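Carbohydrate binding module family 33 and 10 domain protein (Teredinibacter turnerae, PDB 6RW7) is an AA10 lytic polysaccharide monooxygenase from a shipworm symbiont, a copper-dependent oxidoreductase domain of a longer protein that probably binds and oxidatively cleaves cellulose. Local coordinates at residues K27-Y35 / P77-P87; R58-C68 / E130-P140. All coordinates share one frame; numbering follows the deposited sequence. Where two conformers were deposited one is given.

Contact 1 joins most of helix 29-37 to residues 77-87, whereas contact 2 brings two loops together, 58-68 and 130-140. Their centres lie about 19 Å apart, and along the chain the segments alternate: 27-35, 58-68, 77-87, 130-140. Segments 58-68 and 77-87 belong to the same long connection between strands 52-54 and 89-90, so a single irregular excursion serves both contacts. They meet where Asp-81 packs on His-66 and Cys-68, with Asp-81 O also against Glu-130 CG. Within the LPMO domain this excursion is thus tied down at two points: its later part, 77-87, to helix 29-37 and its earlier part, 58-68, to the loop between strands 111-118 and 142-145.

Contact 1: K27-Y35 / P77-P87; sequences KCDEAFANY and PAPYDTPANWP
Segment 77-87 runs beside helix 29-37 in the reverse direction, its CA atoms pairing Lys-27 with Pro-87, Ala-31 with Ala-84 and Tyr-35 with Thr-82; Ala-31 CA lies 5.3 Å from Ala-84 CA. At the middle of the interface Ala-31 CB sits over one face of the Trp-86 indole, 3.7 Å from the six-membered ring centroid and only 8° off its normal. The indole is fixed in turn by Trp-86 NE1, which donates to Thr-82 O (2.8 Å). Two side chains of the helix grip the loop backbone: Asn-34 ND2 donates in its amide plane to Pro-83 O (2.9 Å), and Asn-85 N reaches Glu-30 OE2 (2.8 Å) from above the carboxylate plane. With CG anti to the backbone N (chi1 -170°), Tyr-35 lies alongside Pro-79, whose CA stands 3.9 Å from the ring centroid. A water accepts from Ala-31 N and lies within hydrogen-bonding distance of Lys-27 O and Asn-85 O. The contact ties the helical region between strands 3-6 and 52-54 to the connection entering strand 89-90. Beyond the pair, Tyr-35 OH bonds His-44 and Cys-28 forms a disulfide with Cys-14 of helix 10-17, the helix that also packs against Tyr-80, Trp-86 and Pro-87.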
loop_
_atom_site.group_PDB
_atom_site.type_symbol
_atom_site.label_atom_id
_atom_site.label_comp_id
_atom_site.label_asym_id
_atom_site.label_seq_id
_atom_site.Cartn_x
_atom_site.Cartn_y
_atom_site.Cartn_z
ATOM N N LYS A 27 -2.476 -16.483 -8.844
ATOM C CA LYS A 27 -3.048 -15.594 -7.793
ATOM C C LYS A 27 -3.395 -14.199 -8.316
ATOM O O LYS A 27 -4.344 -13.616 -7.780
ATOM C CB LYS A 27 -2.129 -15.489 -6.581
ATOM C CG LYS A 27 -0.759 -14.875 -6.818
ATOM C CD LYS A 27 -0.022 -14.644 -5.512
ATOM C CE LYS A 27 1.415 -14.232 -5.668
ATOM N NZ LYS A 27 2.028 -14.007 -4.335
ATOM N N CYS A 28 -2.683 -13.671 -9.318
ATOM C CA CYS A 28 -2.959 -12.327 -9.894
ATOM C C CYS A 28 -3.797 -12.416 -11.177
ATOM O O CYS A 28 -4.067 -11.383 -11.792
ATOM C CB CYS A 28 -1.656 -11.620 -10.228
ATOM S SG CYS A 28 -0.640 -11.277 -8.773
ATOM N N ASP A 29 -4.269 -13.595 -11.555
ATOM C CA ASP A 29 -4.905 -13.758 -12.882
ATOM C C ASP A 29 -6.107 -12.824 -13.032
ATOM O O ASP A 29 -6.264 -12.213 -14.088
ATOM C CB ASP A 29 -5.322 -15.210 -13.103
ATOM C CG ASP A 29 -4.167 -16.123 -13.495
ATOM O OD1 ASP A 29 -3.002 -15.643 -13.577
ATOM O OD2 ASP A 29 -4.432 -17.331 -13.667
ATOM N N GLU A 30 -6.969 -12.730 -12.017
ATOM C CA GLU A 30 -8.207 -11.922 -12.102
ATOM C C GLU A 30 -7.829 -10.439 -12.209
ATOM O O GLU A 30 -8.390 -9.741 -13.042
ATOM C CB GLU A 30 -9.079 -12.216 -10.885
ATOM C CG GLU A 30 -10.555 -12.063 -11.153
ATOM C CD GLU A 30 -11.381 -12.466 -9.950
ATOM O OE1 GLU A 30 -11.425 -13.685 -9.660
ATOM O OE2 GLU A 30 -11.923 -11.556 -9.276
ATOM N N ALA A 31 -6.908 -9.983 -11.350
ATOM C CA ALA A 31 -6.449 -8.576 -11.368
ATOM C C ALA A 31 -5.897 -8.258 -12.771
ATOM O O ALA A 31 -6.267 -7.240 -13.347
ATOM C CB ALA A 31 -5.419 -8.340 -10.295
ATOM N N PHE A 32 -5.027 -9.122 -13.296
ATOM C CA PHE A 32 -4.421 -8.938 -14.636
ATOM C C PHE A 32 -5.497 -8.890 -15.728
ATOM O O PHE A 32 -5.479 -8.007 -16.608
ATOM C CB PHE A 32 -3.421 -10.055 -14.922
ATOM C CG PHE A 32 -2.145 -10.090 -14.111
ATOM C CD1 PHE A 32 -1.586 -8.966 -13.507
ATOM C CD2 PHE A 32 -1.460 -11.285 -14.005
ATOM C CE1 PHE A 32 -0.375 -9.049 -12.840
ATOM C CE2 PHE A 32 -0.257 -11.376 -13.323
ATOM C CZ PHE A 32 0.281 -10.249 -12.736
ATOM N N ALA A 33 -6.418 -9.857 -15.684
ATOM C CA ALA A 33 -7.486 -9.991 -16.694
ATOM C C ALA A 33 -8.456 -8.809 -16.650
ATOM O O ALA A 33 -8.783 -8.231 -17.687
ATOM C CB ALA A 33 -8.189 -11.303 -16.482
ATOM N N ASN A 34 -8.867 -8.406 -15.453
ATOM C CA ASN A 34 -9.843 -7.315 -15.286
ATOM C C ASN A 34 -9.187 -6.014 -15.736
ATOM O O ASN A 34 -9.857 -5.201 -16.332
ATOM C CB ASN A 34 -10.369 -7.238 -13.847
ATOM C CG ASN A 34 -11.265 -8.404 -13.472
ATOM O OD1 ASN A 34 -11.571 -9.261 -14.312
ATOM N ND2 ASN A 34 -11.680 -8.471 -12.214
ATOM N N TYR A 35 -7.880 -5.843 -15.531
ATOM C CA TYR A 35 -7.205 -4.608 -15.974
ATOM C C TYR A 35 -7.193 -4.589 -17.508
ATOM O O TYR A 35 -7.496 -3.554 -18.085
ATOM C CB TYR A 35 -5.824 -4.514 -15.329
ATOM C CG TYR A 35 -5.151 -3.191 -15.530
ATOM C CD1 TYR A 35 -5.695 -2.009 -15.058
ATOM C CD2 TYR A 35 -3.910 -3.132 -16.146
ATOM C CE1 TYR A 35 -5.050 -0.802 -15.227
ATOM C CE2 TYR A 35 -3.245 -1.926 -16.304
ATOM C CZ TYR A 35 -3.814 -0.755 -15.837
ATOM O OH TYR A 35 -3.186 0.445 -16.008
ATOM N N PRO A 77 -6.827 5.314 -13.807
ATOM C CA PRO A 77 -6.586 4.523 -12.598
ATOM C C PRO A 77 -5.278 3.731 -12.650
ATOM O O PRO A 77 -4.727 3.509 -13.727
ATOM C CB PRO A 77 -7.800 3.569 -12.534
ATOM C CG PRO A 77 -8.286 3.469 -13.951
ATOM C CD PRO A 77 -7.972 4.807 -14.585
ATOM N N ALA A 78 -4.790 3.316 -11.482
ATOM C CA ALA A 78 -3.625 2.414 -11.366
ATOM C C ALA A 78 -4.075 0.982 -11.646
ATOM O O ALA A 78 -5.232 0.605 -11.398
ATOM C CB ALA A 78 -3.000 2.508 -9.986
ATOM N N PRO A 79 -3.153 0.085 -12.036
ATOM C CA PRO A 79 -3.447 -1.349 -12.013
ATOM C C PRO A 79 -4.063 -1.769 -10.667
ATOM O O PRO A 79 -4.929 -2.609 -10.600
ATOM C CB PRO A 79 -2.055 -1.961 -12.229
ATOM C CG PRO A 79 -1.352 -0.937 -13.094
ATOM C CD PRO A 79 -1.806 0.395 -12.554
ATOM N N TYR A 80 -3.582 -1.135 -9.587
ATOM C CA TYR A 80 -3.880 -1.509 -8.180
ATOM C C TYR A 80 -5.259 -1.020 -7.756
ATOM O O TYR A 80 -5.690 -1.414 -6.662
ATOM C CB TYR A 80 -2.718 -1.052 -7.293
ATOM C CG TYR A 80 -1.437 -1.664 -7.811
ATOM C CD1 TYR A 80 -1.231 -3.034 -7.722
ATOM C CD2 TYR A 80 -0.525 -0.912 -8.529
ATOM C CE1 TYR A 80 -0.131 -3.643 -8.293
ATOM C CE2 TYR A 80 0.571 -1.511 -9.120
ATOM C CZ TYR A 80 0.771 -2.873 -9.003
ATOM O OH TYR A 80 1.851 -3.454 -9.589
ATOM N N ASP A 81 -5.954 -0.252 -8.594
ATOM C CA ASP A 81 -7.360 0.159 -8.354
ATOM C C ASP A 81 -8.322 -0.887 -8.905
ATOM O O ASP A 81 -9.490 -0.857 -8.507
ATOM C CB ASP A 81 -7.648 1.520 -8.981
ATOM C CG ASP A 81 -6.888 2.633 -8.306
ATOM O OD1 ASP A 81 -6.913 2.677 -7.039
ATOM O OD2 ASP A 81 -6.296 3.454 -9.039
ATOM N N THR A 82 -7.880 -1.761 -9.805
ATOM C CA THR A 82 -8.758 -2.728 -10.505
ATOM C C THR A 82 -9.606 -3.502 -9.491
ATOM O O THR A 82 -9.064 -4.186 -8.627
ATOM C CB THR A 82 -7.908 -3.675 -11.357
ATOM O OG1 THR A 82 -7.089 -2.871 -12.212
ATOM C CG2 THR A 82 -8.764 -4.601 -12.189
ATOM N N PRO A 83 -10.949 -3.529 -9.618
ATOM C CA PRO A 83 -11.752 -4.477 -8.856
ATOM C C PRO A 83 -11.370 -5.915 -9.210
ATOM O O PRO A 83 -11.305 -6.259 -10.397
ATOM C CB PRO A 83 -13.197 -4.156 -9.261
ATOM C CG PRO A 83 -13.131 -2.745 -9.771
ATOM C CD PRO A 83 -11.783 -2.655 -10.462
ATOM N N ALA A 84 -11.084 -6.717 -8.197
ATOM C CA ALA A 84 -10.746 -8.150 -8.353
ATOM C C ALA A 84 -10.758 -8.865 -7.019
ATOM O O ALA A 84 -10.723 -8.195 -5.968
ATOM C CB ALA A 84 -9.358 -8.317 -8.943
ATOM N N ASN A 85 -10.778 -10.187 -7.065
ATOM C CA ASN A 85 -10.365 -11.035 -5.920
ATOM C C ASN A 85 -8.835 -11.029 -5.902
ATOM O O ASN A 85 -8.213 -11.903 -6.523
ATOM C CB ASN A 85 -10.964 -12.445 -5.977
ATOM C CG ASN A 85 -10.821 -13.193 -4.669
ATOM O OD1 ASN A 85 -10.122 -12.741 -3.763
ATOM N ND2 ASN A 85 -11.478 -14.339 -4.563
ATOM N N TRP A 86 -8.254 -10.026 -5.255
ATOM C CA TRP A 86 -6.783 -9.896 -5.121
ATOM C C TRP A 86 -6.252 -10.979 -4.184
ATOM O O TRP A 86 -6.974 -11.456 -3.294
ATOM C CB TRP A 86 -6.444 -8.506 -4.582
ATOM C CG TRP A 86 -6.660 -7.388 -5.552
ATOM C CD1 TRP A 86 -7.801 -6.676 -5.788
ATOM C CD2 TRP A 86 -5.660 -6.854 -6.429
ATOM N NE1 TRP A 86 -7.585 -5.753 -6.771
ATOM C CE2 TRP A 86 -6.272 -5.825 -7.166
ATOM C CE3 TRP A 86 -4.299 -7.129 -6.625
ATOM C CZ2 TRP A 86 -5.564 -5.070 -8.089
ATOM C CZ3 TRP A 86 -3.603 -6.391 -7.553
ATOM C CH2 TRP A 86 -4.233 -5.378 -8.270
ATOM N N PRO A 87 -4.965 -11.364 -4.279
ATOM C CA PRO A 87 -4.363 -12.266 -3.310
ATOM C C PRO A 87 -4.459 -11.681 -1.900
ATOM O O PRO A 87 -4.245 -10.497 -1.718
ATOM C CB PRO A 87 -2.878 -12.386 -3.720
ATOM C CG PRO A 87 -2.831 -11.868 -5.142
ATOM C CD PRO A 87 -3.991 -10.909 -5.294
HETATM O O HOH W 1 -6.186 -11.620 -8.738
HETATM O O HOH W 2 -4.664 2.677 -16.238
#

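Contact 2: R58-C68 / E130-P140; sequences RKVVKGTEHVC and ELTWADFEDQP
Arg-58 and Trp-133 lie flat against each other, the guanidinium and indole planes only 5° apart and their centres separated by 3.7 Å. The two side chains run in opposite senses along their shared face, which puts Arg-58 CZ over the five-membered ring as a cation-pi contact and Arg-58 CD over the six-membered ring, 3.6 Å from its centroid. A bend at chi2 turns the arginine along the indole, while Lys-62 CD covers the other face of the guanidinium. On the opposite face of Trp-133, Val-67 CG2 stands 3.9 Å from the six-membered ring centroid, 6° off the normal, so the indole is sandwiched between a cation and a methyl group. Its rotation is set at the edge: Trp-133 NE1 donates to Thr-64 OG1 (3.0 Å), close to the ring plane, and that hydroxyl donates in turn to His-66 O (2.8 Å).

The segments are loops of the LPMO domain packed against one sheet of the beta-sandwich core typical of AA10 LPMOs, the sheet holding strands 111-118, 178-187 and 193-202; strand 178-187 supplies Phe-182, edge-to-face with Trp-133. The disulfide from Cys-68 to Cys-198 ties the end of 58-68 to strand 193-202.

Farther along, the His-66 ring and the Glu-130 carboxylate lie close to one plane. His-66 ND1 donates to Glu-130 OE1 (2.7 Å) on its syn side, with an N-H...O angle of 172°. The other methyl of Val-67, CG1, meets Phe-136 CE1 at 3.7 Å. At the far end, one water accepts from Arg-58 NE and donates to Glu-137 O, while a second accepts from Lys-62 NZ and donates to Asp-138 O.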
loop_
_atom_site.group_PDB
_atom_site.type_symbol
_atom_site.label_atom_id
_atom_site.label_comp_id
_atom_site.label_asym_id
_atom_site.label_seq_id
_atom_site.Cartn_x
_atom_site.Cartn_y
_atom_site.Cartn_z
ATOM N N ARG A 58 -3.368 11.485 2.049
ATOM C CA ARG A 58 -4.778 11.395 2.484
ATOM C C ARG A 58 -5.062 12.224 3.749
ATOM O O ARG A 58 -6.213 12.596 3.900
ATOM C CB ARG A 58 -5.158 9.927 2.682
ATOM C CG ARG A 58 -6.584 9.724 3.176
ATOM C CD ARG A 58 -7.630 10.156 2.186
ATOM N NE ARG A 58 -8.936 10.061 2.822
ATOM C CZ ARG A 58 -10.079 10.499 2.304
ATOM N NH1 ARG A 58 -10.105 11.087 1.116
ATOM N NH2 ARG A 58 -11.200 10.392 3.009
ATOM N N LYS A 59 -4.092 12.531 4.593
ATOM C CA LYS A 59 -4.365 13.403 5.772
ATOM C C LYS A 59 -4.842 14.766 5.292
ATOM O O LYS A 59 -5.613 15.398 6.050
ATOM C CB LYS A 59 -3.138 13.546 6.656
ATOM C CG LYS A 59 -2.834 12.259 7.417
ATOM C CD LYS A 59 -1.732 12.433 8.414
ATOM C CE LYS A 59 -0.379 12.605 7.764
ATOM N NZ LYS A 59 0.670 12.874 8.777
ATOM N N VAL A 60 -4.400 15.185 4.111
ATOM C CA VAL A 60 -4.665 16.545 3.569
ATOM C C VAL A 60 -5.582 16.468 2.350
ATOM O O VAL A 60 -6.491 17.306 2.248
ATOM C CB VAL A 60 -3.331 17.245 3.263
ATOM C CG1 VAL A 60 -3.550 18.574 2.532
ATOM C CG2 VAL A 60 -2.552 17.433 4.550
ATOM N N VAL A 61 -5.282 15.597 1.401
ATOM C CA VAL A 61 -5.920 15.551 0.061
ATOM C C VAL A 61 -7.124 14.621 0.175
ATOM O O VAL A 61 -6.886 13.400 0.275
ATOM C CB VAL A 61 -4.917 15.031 -0.983
ATOM C CG1 VAL A 61 -5.572 14.889 -2.349
ATOM C CG2 VAL A 61 -3.655 15.883 -1.015
ATOM N N LYS A 62 -8.351 15.142 0.184
ATOM C CA LYS A 62 -9.561 14.331 0.481
ATOM C C LYS A 62 -10.356 13.992 -0.780
ATOM O O LYS A 62 -11.300 13.197 -0.672
ATOM C CB LYS A 62 -10.468 15.069 1.464
ATOM C CG LYS A 62 -9.815 15.372 2.790
ATOM C CD LYS A 62 -9.350 14.127 3.504
ATOM C CE LYS A 62 -8.867 14.443 4.890
ATOM N NZ LYS A 62 -8.342 13.233 5.529
ATOM N N GLY A 63 -10.014 14.568 -1.927
ATOM C CA GLY A 63 -10.915 14.542 -3.084
ATOM C C GLY A 63 -10.554 13.492 -4.113
ATOM O O GLY A 63 -11.053 13.622 -5.204
ATOM N N THR A 64 -9.714 12.487 -3.837
ATOM C CA THR A 64 -9.373 11.534 -4.925
ATOM C C THR A 64 -10.552 10.615 -5.253
ATOM O O THR A 64 -11.291 10.218 -4.336
ATOM C CB THR A 64 -8.114 10.697 -4.683
ATOM O OG1 THR A 64 -8.288 9.816 -3.571
ATOM C CG2 THR A 64 -6.899 11.570 -4.495
ATOM N N GLU A 65 -10.681 10.245 -6.527
ATOM C CA GLU A 65 -11.675 9.265 -7.024
ATOM C C GLU A 65 -11.278 7.877 -6.534
ATOM O O GLU A 65 -12.166 7.068 -6.174
ATOM C CB GLU A 65 -11.727 9.229 -8.552
ATOM N N HIS A 66 -9.977 7.602 -6.532
ATOM C CA HIS A 66 -9.439 6.248 -6.265
ATOM C C HIS A 66 -8.654 6.218 -4.955
ATOM O O HIS A 66 -8.070 7.232 -4.529
ATOM C CB HIS A 66 -8.572 5.767 -7.430
ATOM C CG HIS A 66 -9.220 5.872 -8.772
ATOM N ND1 HIS A 66 -10.097 4.905 -9.247
ATOM C CD2 HIS A 66 -9.129 6.827 -9.732
ATOM C CE1 HIS A 66 -10.503 5.271 -10.462
ATOM N NE2 HIS A 66 -9.916 6.439 -10.779
ATOM N N VAL A 67 -8.643 5.042 -4.338
ATOM C CA VAL A 67 -7.894 4.800 -3.086
ATOM C C VAL A 67 -6.463 4.362 -3.412
ATOM O O VAL A 67 -5.539 5.169 -3.268
ATOM C CB VAL A 67 -8.653 3.776 -2.230
ATOM C CG1 VAL A 67 -7.815 3.387 -1.029
ATOM C CG2 VAL A 67 -10.034 4.320 -1.832
ATOM N N CYS A 68 -6.262 3.125 -3.841
ATOM C CA CYS A 68 -4.906 2.519 -3.893
ATOM C C CYS A 68 -4.008 3.293 -4.867
ATOM O O CYS A 68 -2.822 3.434 -4.558
ATOM C CB CYS A 68 -4.974 1.045 -4.236
ATOM S SG CYS A 68 -5.898 0.138 -2.970
ATOM N N GLU A 130 -14.621 -0.853 -7.036
ATOM C CA GLU A 130 -13.427 -0.188 -6.484
ATOM C C GLU A 130 -13.677 0.134 -5.012
ATOM O O GLU A 130 -14.815 0.426 -4.591
ATOM C CB GLU A 130 -13.101 1.106 -7.222
ATOM C CG GLU A 130 -12.488 0.872 -8.587
ATOM C CD GLU A 130 -11.559 1.991 -8.995
ATOM O OE1 GLU A 130 -11.010 2.657 -8.087
ATOM O OE2 GLU A 130 -11.379 2.194 -10.227
ATOM N N LEU A 131 -12.605 0.136 -4.250
ATOM C CA LEU A 131 -12.627 0.725 -2.898
ATOM C C LEU A 131 -13.040 2.200 -3.007
ATOM O O LEU A 131 -12.759 2.861 -4.016
ATOM C CB LEU A 131 -11.239 0.587 -2.280
ATOM C CG LEU A 131 -10.792 -0.845 -2.019
ATOM C CD1 LEU A 131 -9.292 -0.871 -1.695
ATOM C CD2 LEU A 131 -11.619 -1.467 -0.898
ATOM N N THR A 132 -13.726 2.683 -1.982
ATOM C CA THR A 132 -14.111 4.096 -1.814
ATOM C C THR A 132 -13.604 4.556 -0.462
ATOM O O THR A 132 -13.328 3.695 0.411
ATOM C CB THR A 132 -15.633 4.305 -1.894
ATOM O OG1 THR A 132 -16.220 3.810 -0.688
ATOM C CG2 THR A 132 -16.243 3.627 -3.096
ATOM N N TRP A 133 -13.539 5.865 -0.262
ATOM C CA TRP A 133 -13.108 6.428 1.035
ATOM C C TRP A 133 -14.105 6.040 2.131
ATOM O O TRP A 133 -13.682 5.920 3.293
ATOM C CB TRP A 133 -12.846 7.934 0.960
ATOM C CG TRP A 133 -11.644 8.181 0.108
ATOM C CD1 TRP A 133 -11.609 8.830 -1.085
ATOM C CD2 TRP A 133 -10.312 7.700 0.351
ATOM N NE1 TRP A 133 -10.350 8.797 -1.599
ATOM C CE2 TRP A 133 -9.532 8.109 -0.750
ATOM C CE3 TRP A 133 -9.697 6.980 1.375
ATOM C CZ2 TRP A 133 -8.176 7.828 -0.859
ATOM C CZ3 TRP A 133 -8.349 6.709 1.278
ATOM C CH2 TRP A 133 -7.605 7.105 0.159
ATOM N N ALA A 134 -15.373 5.821 1.794
ATOM C CA ALA A 134 -16.386 5.409 2.790
ATOM C C ALA A 134 -16.021 4.036 3.379
ATOM O O ALA A 134 -16.476 3.732 4.468
ATOM C CB ALA A 134 -17.747 5.378 2.140
ATOM N N ASP A 135 -15.200 3.230 2.701
ATOM C CA ASP A 135 -14.765 1.909 3.213
ATOM C C ASP A 135 -13.727 2.071 4.327
ATOM O O ASP A 135 -13.521 1.094 5.063
ATOM C CB ASP A 135 -14.144 1.068 2.103
ATOM C CG ASP A 135 -15.108 0.679 1.000
ATOM O OD1 ASP A 135 -16.302 0.443 1.337
ATOM O OD2 ASP A 135 -14.661 0.566 -0.185
ATOM N N PHE A 136 -13.055 3.216 4.418
ATOM C CA PHE A 136 -11.860 3.394 5.265
ATOM C C PHE A 136 -12.153 4.281 6.460
ATOM O O PHE A 136 -13.017 5.180 6.398
ATOM C CB PHE A 136 -10.700 4.005 4.475
ATOM C CG PHE A 136 -10.055 2.982 3.583
ATOM C CD1 PHE A 136 -10.525 2.724 2.302
ATOM C CD2 PHE A 136 -8.966 2.265 4.036
ATOM C CE1 PHE A 136 -9.955 1.738 1.513
ATOM C CE2 PHE A 136 -8.400 1.284 3.241
ATOM C CZ PHE A 136 -8.873 1.045 1.978
ATOM N N GLU A 137 -11.439 4.010 7.542
ATOM C CA GLU A 137 -11.397 4.904 8.725
ATOM C C GLU A 137 -10.958 6.302 8.269
ATOM O O GLU A 137 -10.093 6.411 7.357
ATOM C CB GLU A 137 -10.424 4.361 9.772
ATOM C CG GLU A 137 -10.873 3.066 10.414
ATOM C CD GLU A 137 -10.121 2.716 11.689
ATOM O OE1 GLU A 137 -8.882 2.990 11.761
ATOM O OE2 GLU A 137 -10.781 2.163 12.620
ATOM N N ASP A 138 -11.528 7.324 8.877
ATOM C CA ASP A 138 -11.234 8.726 8.509
ATOM C C ASP A 138 -9.821 9.115 8.919
ATOM O O ASP A 138 -9.289 9.999 8.271
ATOM C CB ASP A 138 -12.249 9.662 9.161
ATOM C CG ASP A 138 -13.642 9.482 8.583
ATOM O OD1 ASP A 138 -13.766 8.959 7.437
ATOM O OD2 ASP A 138 -14.597 9.839 9.289
ATOM N N GLN A 139 -9.288 8.540 9.990
ATOM C CA GLN A 139 -7.961 8.887 10.529
ATOM C C GLN A 139 -7.061 7.676 10.374
ATOM O O GLN A 139 -7.501 6.530 10.455
ATOM C CB GLN A 139 -8.063 9.315 11.995
ATOM C CG GLN A 139 -8.878 10.592 12.195
ATOM C CD GLN A 139 -8.201 11.786 11.583
ATOM O OE1 GLN A 139 -6.983 11.935 11.660
ATOM N NE2 GLN A 139 -8.980 12.637 10.934
ATOM N N PRO A 140 -5.743 7.889 10.230
ATOM C CA PRO A 140 -4.825 6.753 10.170
ATOM C C PRO A 140 -4.723 6.027 11.517
ATOM O O PRO A 140 -4.782 6.677 12.545
ATOM C CB PRO A 140 -3.472 7.359 9.778
ATOM C CG PRO A 140 -3.613 8.834 10.035
ATOM C CD PRO A 140 -5.088 9.185 10.046
HETATM O O HOH W 3 -9.745 8.223 5.061
HETATM O O HOH W 4 -10.226 11.260 5.992
HETATM O O HOH W 5 -13.576 4.795 -5.720
HETATM O O HOH W 6 -10.529 3.152 -5.485
#